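Local atomic coordinates of ethanolamine kinase Pv091845 (Plasmodium vivax, PDB entry 2QG7), a protein that probably phosphorylates ethanolamine, the first step in making phosphatidylethanolamine from ethanolamine, as a member of the choline/ethanolamine kinase family. Residues 236-247 against 416-427. Numbering follows the deposited sequence.
Sequences LWNTIWKYFHLL and CSHINWGLWSLL
Tyr243 reaches across from helix 236-251 and lays its ring against the flank of Asn420, Leu423, Trp424 and Leu427. With CG beside the backbone N, the ring runs alongside Trp424, both side chains pointing the same way. Trp424 CB sits over one face, 4.3 Å from the centroid of the Tyr243 ring, a CH-pi contact. The indole follows in an offset edge-to-face arrangement, the edge of its five-membered ring turned toward the face of Tyr243 and the planes 62° apart. On the opposite face lies the carbonyl oxygen of Thr239, from the tyrosine's own helix. At the phenol end Tyr243 OH shares a hydrogen bond with a water 2.6 Å away, which lies in the plane of the ring and also accepts one from Asn420 ND2. The water thus ties the two side chains together, while no direct hydrogen bond crosses between the two segments. The other branch of the amide, Asn420 OD1, is 3.4 Å from Tyr243 CE2, with ring and amide planes turned 43° from each other.

Leu423 returns the interlock as a knob among Ile240, Tyr243, Phe244 and Leu247, its CB 3.5 Å from Tyr243 CB. Further along, Leu247 and Leu427 meet branch point to branch point, the two CG atoms 3.8 Å apart. At the other end Cys416 SG, swung anti to its own N, touches Ile240 CD1 at 3.7 Å and approaches the Trp237 six-membered ring obliquely; the indole NE1 is hydrogen-bonded to Glu359. Tyr362 of helix 360-369 also touches Leu236 and Cys416. Ile240 itself fits as a knob among Cys416, Ile419, Asn420 and Leu423. The segment axes come within 9.1 Å at their closest and their N-to-C directions differ by 38°, a largely buried interface with knobs-into-holes packing between two helices of the choline/ethanolamine kinase family fold.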
loop_
_atom_site.group_PDB
_atom_site.type_symbol
_atom_site.label_atom_id
_atom_site.label_comp_id
_atom_site.label_asym_id
_atom_site.label_seq_id
_atom_site.Cartn_x
_atom_site.Cartn_y
_atom_site.Cartn_z
ATOM N N LEU D 236 -18.457 -12.289 16.251
ATOM C CA LEU D 236 -17.215 -11.981 15.583
ATOM C C LEU D 236 -16.675 -13.124 14.738
ATOM O O LEU D 236 -16.327 -12.931 13.564
ATOM C CB LEU D 236 -16.173 -11.518 16.619
ATOM C CG LEU D 236 -14.713 -11.238 16.296
ATOM C CD1 LEU D 236 -14.526 -10.250 15.100
ATOM C CD2 LEU D 236 -14.058 -10.706 17.555
ATOM N N TRP D 237 -16.609 -14.307 15.339
ATOM C CA TRP D 237 -16.010 -15.473 14.695
ATOM C C TRP D 237 -16.917 -16.065 13.643
ATOM O O TRP D 237 -16.453 -16.617 12.668
ATOM C CB TRP D 237 -15.629 -16.513 15.743
ATOM C CG TRP D 237 -14.983 -15.880 16.888
ATOM C CD1 TRP D 237 -15.522 -15.687 18.121
ATOM C CD2 TRP D 237 -13.677 -15.280 16.919
ATOM N NE1 TRP D 237 -14.630 -15.036 18.933
ATOM C CE2 TRP D 237 -13.493 -14.761 18.220
ATOM C CE3 TRP D 237 -12.649 -15.130 15.972
ATOM C CZ2 TRP D 237 -12.326 -14.116 18.609
ATOM C CZ3 TRP D 237 -11.496 -14.505 16.359
ATOM C CH2 TRP D 237 -11.339 -14.002 17.667
ATOM N N ASN D 238 -18.219 -15.958 13.858
ATOM C CA ASN D 238 -19.199 -16.280 12.843
ATOM C C ASN D 238 -19.022 -15.410 11.603
ATOM O O ASN D 238 -19.249 -15.873 10.493
ATOM C CB ASN D 238 -20.608 -16.057 13.415
ATOM C CG ASN D 238 -21.717 -16.471 12.443
ATOM O OD1 ASN D 238 -22.028 -17.671 12.303
ATOM N ND2 ASN D 238 -22.329 -15.472 11.781
ATOM N N THR D 239 -18.646 -14.144 11.805
ATOM C CA THR D 239 -18.497 -13.159 10.729
ATOM C C THR D 239 -17.175 -13.374 9.994
ATOM O O THR D 239 -17.158 -13.400 8.763
ATOM C CB THR D 239 -18.581 -11.711 11.254
ATOM O OG1 THR D 239 -19.838 -11.529 11.900
ATOM C CG2 THR D 239 -18.499 -10.706 10.140
ATOM N N ILE D 240 -16.090 -13.549 10.753
ATOM C CA ILE D 240 -14.778 -13.848 10.169
ATOM C C ILE D 240 -14.793 -15.129 9.331
ATOM O O ILE D 240 -14.288 -15.142 8.218
ATOM C CB ILE D 240 -13.643 -13.894 11.235
ATOM C CG1 ILE D 240 -13.524 -12.550 11.935
ATOM C CG2 ILE D 240 -12.299 -14.242 10.586
ATOM C CD1 ILE D 240 -12.453 -12.537 13.002
ATOM N N TRP D 241 -15.369 -16.198 9.869
ATOM C CA TRP D 241 -15.536 -17.452 9.110
ATOM C C TRP D 241 -16.472 -17.320 7.932
ATOM O O TRP D 241 -16.293 -18.013 6.933
ATOM C CB TRP D 241 -15.980 -18.624 10.005
ATOM C CG TRP D 241 -14.871 -19.118 10.900
ATOM C CD1 TRP D 241 -14.801 -19.005 12.258
ATOM C CD2 TRP D 241 -13.672 -19.787 10.495
ATOM N NE1 TRP D 241 -13.636 -19.560 12.729
ATOM C CE2 TRP D 241 -12.917 -20.039 11.668
ATOM C CE3 TRP D 241 -13.144 -20.179 9.256
ATOM C CZ2 TRP D 241 -11.657 -20.692 11.636
ATOM C CZ3 TRP D 241 -11.894 -20.820 9.230
ATOM C CH2 TRP D 241 -11.170 -21.070 10.410
ATOM N N LYS D 242 -17.461 -16.430 8.026
ATOM C CA LYS D 242 -18.368 -16.212 6.903
ATOM C C LYS D 242 -17.579 -15.623 5.729
ATOM O O LYS D 242 -17.751 -16.031 4.595
ATOM C CB LYS D 242 -19.484 -15.271 7.332
ATOM C CG LYS D 242 -20.649 -15.030 6.319
ATOM C CD LYS D 242 -21.192 -13.529 6.558
ATOM C CE LYS D 242 -22.393 -13.228 5.576
ATOM N NZ LYS D 242 -22.979 -11.828 5.797
ATOM N N TYR D 243 -16.727 -14.644 6.011
ATOM C CA TYR D 243 -15.906 -14.029 4.975
ATOM C C TYR D 243 -14.928 -15.057 4.345
ATOM O O TYR D 243 -14.751 -15.087 3.135
ATOM C CB TYR D 243 -15.119 -12.839 5.530
ATOM C CG TYR D 243 -15.894 -11.659 6.063
ATOM C CD1 TYR D 243 -17.188 -11.354 5.609
ATOM C CD2 TYR D 243 -15.318 -10.822 7.005
ATOM C CE1 TYR D 243 -17.897 -10.230 6.108
ATOM C CE2 TYR D 243 -15.990 -9.714 7.496
ATOM C CZ TYR D 243 -17.274 -9.411 7.038
ATOM O OH TYR D 243 -17.933 -8.301 7.546
ATOM N N PHE D 244 -14.333 -15.901 5.190
ATOM C CA PHE D 244 -13.395 -16.897 4.776
ATOM C C PHE D 244 -14.057 -17.838 3.790
ATOM O O PHE D 244 -13.523 -18.063 2.694
ATOM C CB PHE D 244 -12.871 -17.666 5.979
ATOM C CG PHE D 244 -11.893 -18.762 5.620
ATOM C CD1 PHE D 244 -10.516 -18.486 5.526
ATOM C CD2 PHE D 244 -12.343 -20.071 5.362
ATOM C CE1 PHE D 244 -9.621 -19.507 5.168
ATOM C CE2 PHE D 244 -11.456 -21.081 5.011
ATOM C CZ PHE D 244 -10.110 -20.810 4.908
ATOM N N HIS D 245 -15.221 -18.369 4.172
ATOM C CA HIS D 245 -15.957 -19.347 3.358
ATOM C C HIS D 245 -16.493 -18.773 2.035
ATOM O O HIS D 245 -16.509 -19.467 1.036
ATOM C CB HIS D 245 -17.086 -20.041 4.164
ATOM C CG HIS D 245 -16.593 -20.954 5.258
ATOM N ND1 HIS D 245 -15.831 -22.082 5.013
ATOM C CD2 HIS D 245 -16.762 -20.908 6.601
ATOM C CE1 HIS D 245 -15.546 -22.680 6.157
ATOM N NE2 HIS D 245 -16.084 -21.977 7.138
ATOM N N LEU D 246 -16.920 -17.520 2.023
ATOM C CA LEU D 246 -17.346 -16.886 0.792
ATOM C C LEU D 246 -16.171 -16.640 -0.172
ATOM O O LEU D 246 -16.327 -16.712 -1.411
ATOM C CB LEU D 246 -18.067 -15.585 1.101
ATOM C CG LEU D 246 -19.497 -15.643 1.678
ATOM C CD1 LEU D 246 -19.906 -14.293 2.287
ATOM C CD2 LEU D 246 -20.515 -16.047 0.591
ATOM N N LEU D 247 -14.994 -16.385 0.384
ATOM C CA LEU D 247 -13.809 -16.172 -0.413
ATOM C C LEU D 247 -13.198 -17.468 -0.864
ATOM O O LEU D 247 -12.687 -17.547 -1.975
ATOM C CB LEU D 247 -12.780 -15.334 0.333
ATOM C CG LEU D 247 -13.026 -13.826 0.394
ATOM C CD1 LEU D 247 -11.980 -13.161 1.261
ATOM C CD2 LEU D 247 -13.039 -13.211 -0.994
ATOM N N CYS D 416 -6.789 -9.726 14.840
ATOM C CA CYS D 416 -8.168 -10.146 14.565
ATOM C C CYS D 416 -8.939 -9.096 13.681
ATOM O O CYS D 416 -9.670 -9.416 12.749
ATOM C CB CYS D 416 -8.867 -10.347 15.922
ATOM S SG CYS D 416 -10.512 -10.945 15.738
ATOM N N SER D 417 -8.762 -7.836 14.030
ATOM C CA SER D 417 -9.266 -6.717 13.276
ATOM C C SER D 417 -8.646 -6.630 11.849
ATOM O O SER D 417 -9.351 -6.335 10.893
ATOM C CB SER D 417 -8.927 -5.455 14.072
ATOM O OG SER D 417 -9.188 -4.308 13.318
ATOM N N HIS D 418 -7.342 -6.905 11.713
ATOM C CA HIS D 418 -6.707 -7.040 10.388
ATOM C C HIS D 418 -7.308 -8.130 9.494
ATOM O O HIS D 418 -7.542 -7.912 8.316
ATOM C CB HIS D 418 -5.200 -7.280 10.535
ATOM C CG HIS D 418 -4.466 -6.123 11.105
ATOM N ND1 HIS D 418 -4.657 -4.831 10.657
ATOM C CD2 HIS D 418 -3.533 -6.054 12.084
ATOM C CE1 HIS D 418 -3.857 -4.009 11.323
ATOM N NE2 HIS D 418 -3.163 -4.728 12.195
ATOM N N ILE D 419 -7.516 -9.314 10.048
ATOM C CA ILE D 419 -8.078 -10.400 9.297
ATOM C C ILE D 419 -9.509 -10.125 8.884
ATOM O O ILE D 419 -9.894 -10.356 7.734
ATOM C CB ILE D 419 -7.940 -11.739 10.072
ATOM C CG1 ILE D 419 -6.444 -12.063 10.239
ATOM C CG2 ILE D 419 -8.687 -12.853 9.352
ATOM C CD1 ILE D 419 -6.092 -13.229 11.218
ATOM N N ASN D 420 -10.303 -9.629 9.821
ATOM C CA ASN D 420 -11.688 -9.260 9.550
ATOM C C ASN D 420 -11.815 -8.282 8.379
ATOM O O ASN D 420 -12.606 -8.504 7.464
ATOM C CB ASN D 420 -12.354 -8.673 10.825
ATOM C CG ASN D 420 -13.837 -8.386 10.630
ATOM O OD1 ASN D 420 -14.661 -9.294 10.591
ATOM N ND2 ASN D 420 -14.174 -7.115 10.470
ATOM N N TRP D 421 -11.079 -7.187 8.422
ATOM C CA TRP D 421 -11.215 -6.179 7.396
ATOM C C TRP D 421 -10.451 -6.487 6.119
ATOM O O TRP D 421 -10.801 -5.955 5.075
ATOM C CB TRP D 421 -10.868 -4.789 7.927
ATOM C CG TRP D 421 -11.955 -4.287 8.859
ATOM C CD1 TRP D 421 -11.877 -4.177 10.212
ATOM C CD2 TRP D 421 -13.301 -3.918 8.505
ATOM N NE1 TRP D 421 -13.068 -3.724 10.712
ATOM C CE2 TRP D 421 -13.962 -3.570 9.697
ATOM C CE3 TRP D 421 -14.009 -3.841 7.292
ATOM C CZ2 TRP D 421 -15.293 -3.139 9.725
ATOM C CZ3 TRP D 421 -15.346 -3.414 7.317
ATOM C CH2 TRP D 421 -15.975 -3.077 8.523
ATOM N N GLY D 422 -9.406 -7.334 6.218
ATOM C CA GLY D 422 -8.793 -7.938 5.046
ATOM C C GLY D 422 -9.748 -8.757 4.194
ATOM O O GLY D 422 -9.733 -8.631 2.992
ATOM N N LEU D 423 -10.548 -9.624 4.820
ATOM C CA LEU D 423 -11.403 -10.537 4.104
ATOM C C LEU D 423 -12.637 -9.822 3.629
ATOM O O LEU D 423 -13.141 -10.122 2.556
ATOM C CB LEU D 423 -11.811 -11.705 4.981
ATOM C CG LEU D 423 -10.785 -12.659 5.579
ATOM C CD1 LEU D 423 -11.473 -13.621 6.548
ATOM C CD2 LEU D 423 -9.938 -13.374 4.501
ATOM N N TRP D 424 -13.143 -8.887 4.427
ATOM C CA TRP D 424 -14.247 -8.047 4.004
ATOM C C TRP D 424 -13.897 -7.280 2.733
ATOM O O TRP D 424 -14.666 -7.244 1.776
ATOM C CB TRP D 424 -14.595 -7.045 5.126
ATOM C CG TRP D 424 -15.654 -6.074 4.762
ATOM C CD1 TRP D 424 -17.009 -6.269 4.839
ATOM C CD2 TRP D 424 -15.459 -4.753 4.227
ATOM N NE1 TRP D 424 -17.670 -5.129 4.417
ATOM C CE2 TRP D 424 -16.747 -4.194 4.015
ATOM C CE3 TRP D 424 -14.323 -3.990 3.897
ATOM C CZ2 TRP D 424 -16.930 -2.913 3.482
ATOM C CZ3 TRP D 424 -14.491 -2.746 3.373
ATOM C CH2 TRP D 424 -15.812 -2.187 3.197
ATOM N N SER D 425 -12.744 -6.633 2.754
ATOM C CA SER D 425 -12.301 -5.825 1.618
ATOM C C SER D 425 -12.053 -6.630 0.338
ATOM O O SER D 425 -12.387 -6.203 -0.752
ATOM C CB SER D 425 -11.069 -5.031 1.982
ATOM O OG SER D 425 -10.930 -3.990 1.029
ATOM N N LEU D 426 -11.488 -7.809 0.488
ATOM C CA LEU D 426 -11.311 -8.693 -0.647
ATOM C C LEU D 426 -12.660 -9.121 -1.244
ATOM O O LEU D 426 -12.795 -9.175 -2.483
ATOM C CB LEU D 426 -10.461 -9.913 -0.269
ATOM C CG LEU D 426 -8.961 -9.672 -0.121
ATOM C CD1 LEU D 426 -8.241 -10.964 0.336
ATOM C CD2 LEU D 426 -8.299 -9.120 -1.418
ATOM N N LEU D 427 -13.636 -9.453 -0.386
ATOM C CA LEU D 427 -14.988 -9.837 -0.822
ATOM C C LEU D 427 -15.689 -8.745 -1.572
ATOM O O LEU D 427 -16.418 -9.003 -2.499
ATOM C CB LEU D 427 -15.867 -10.185 0.374
ATOM C CG LEU D 427 -16.169 -11.637 0.734
ATOM C CD1 LEU D 427 -17.036 -11.624 2.033
ATOM C CD2 LEU D 427 -16.909 -12.325 -0.405
HETATM O O HOH W 1 -16.700 -6.512 8.969
#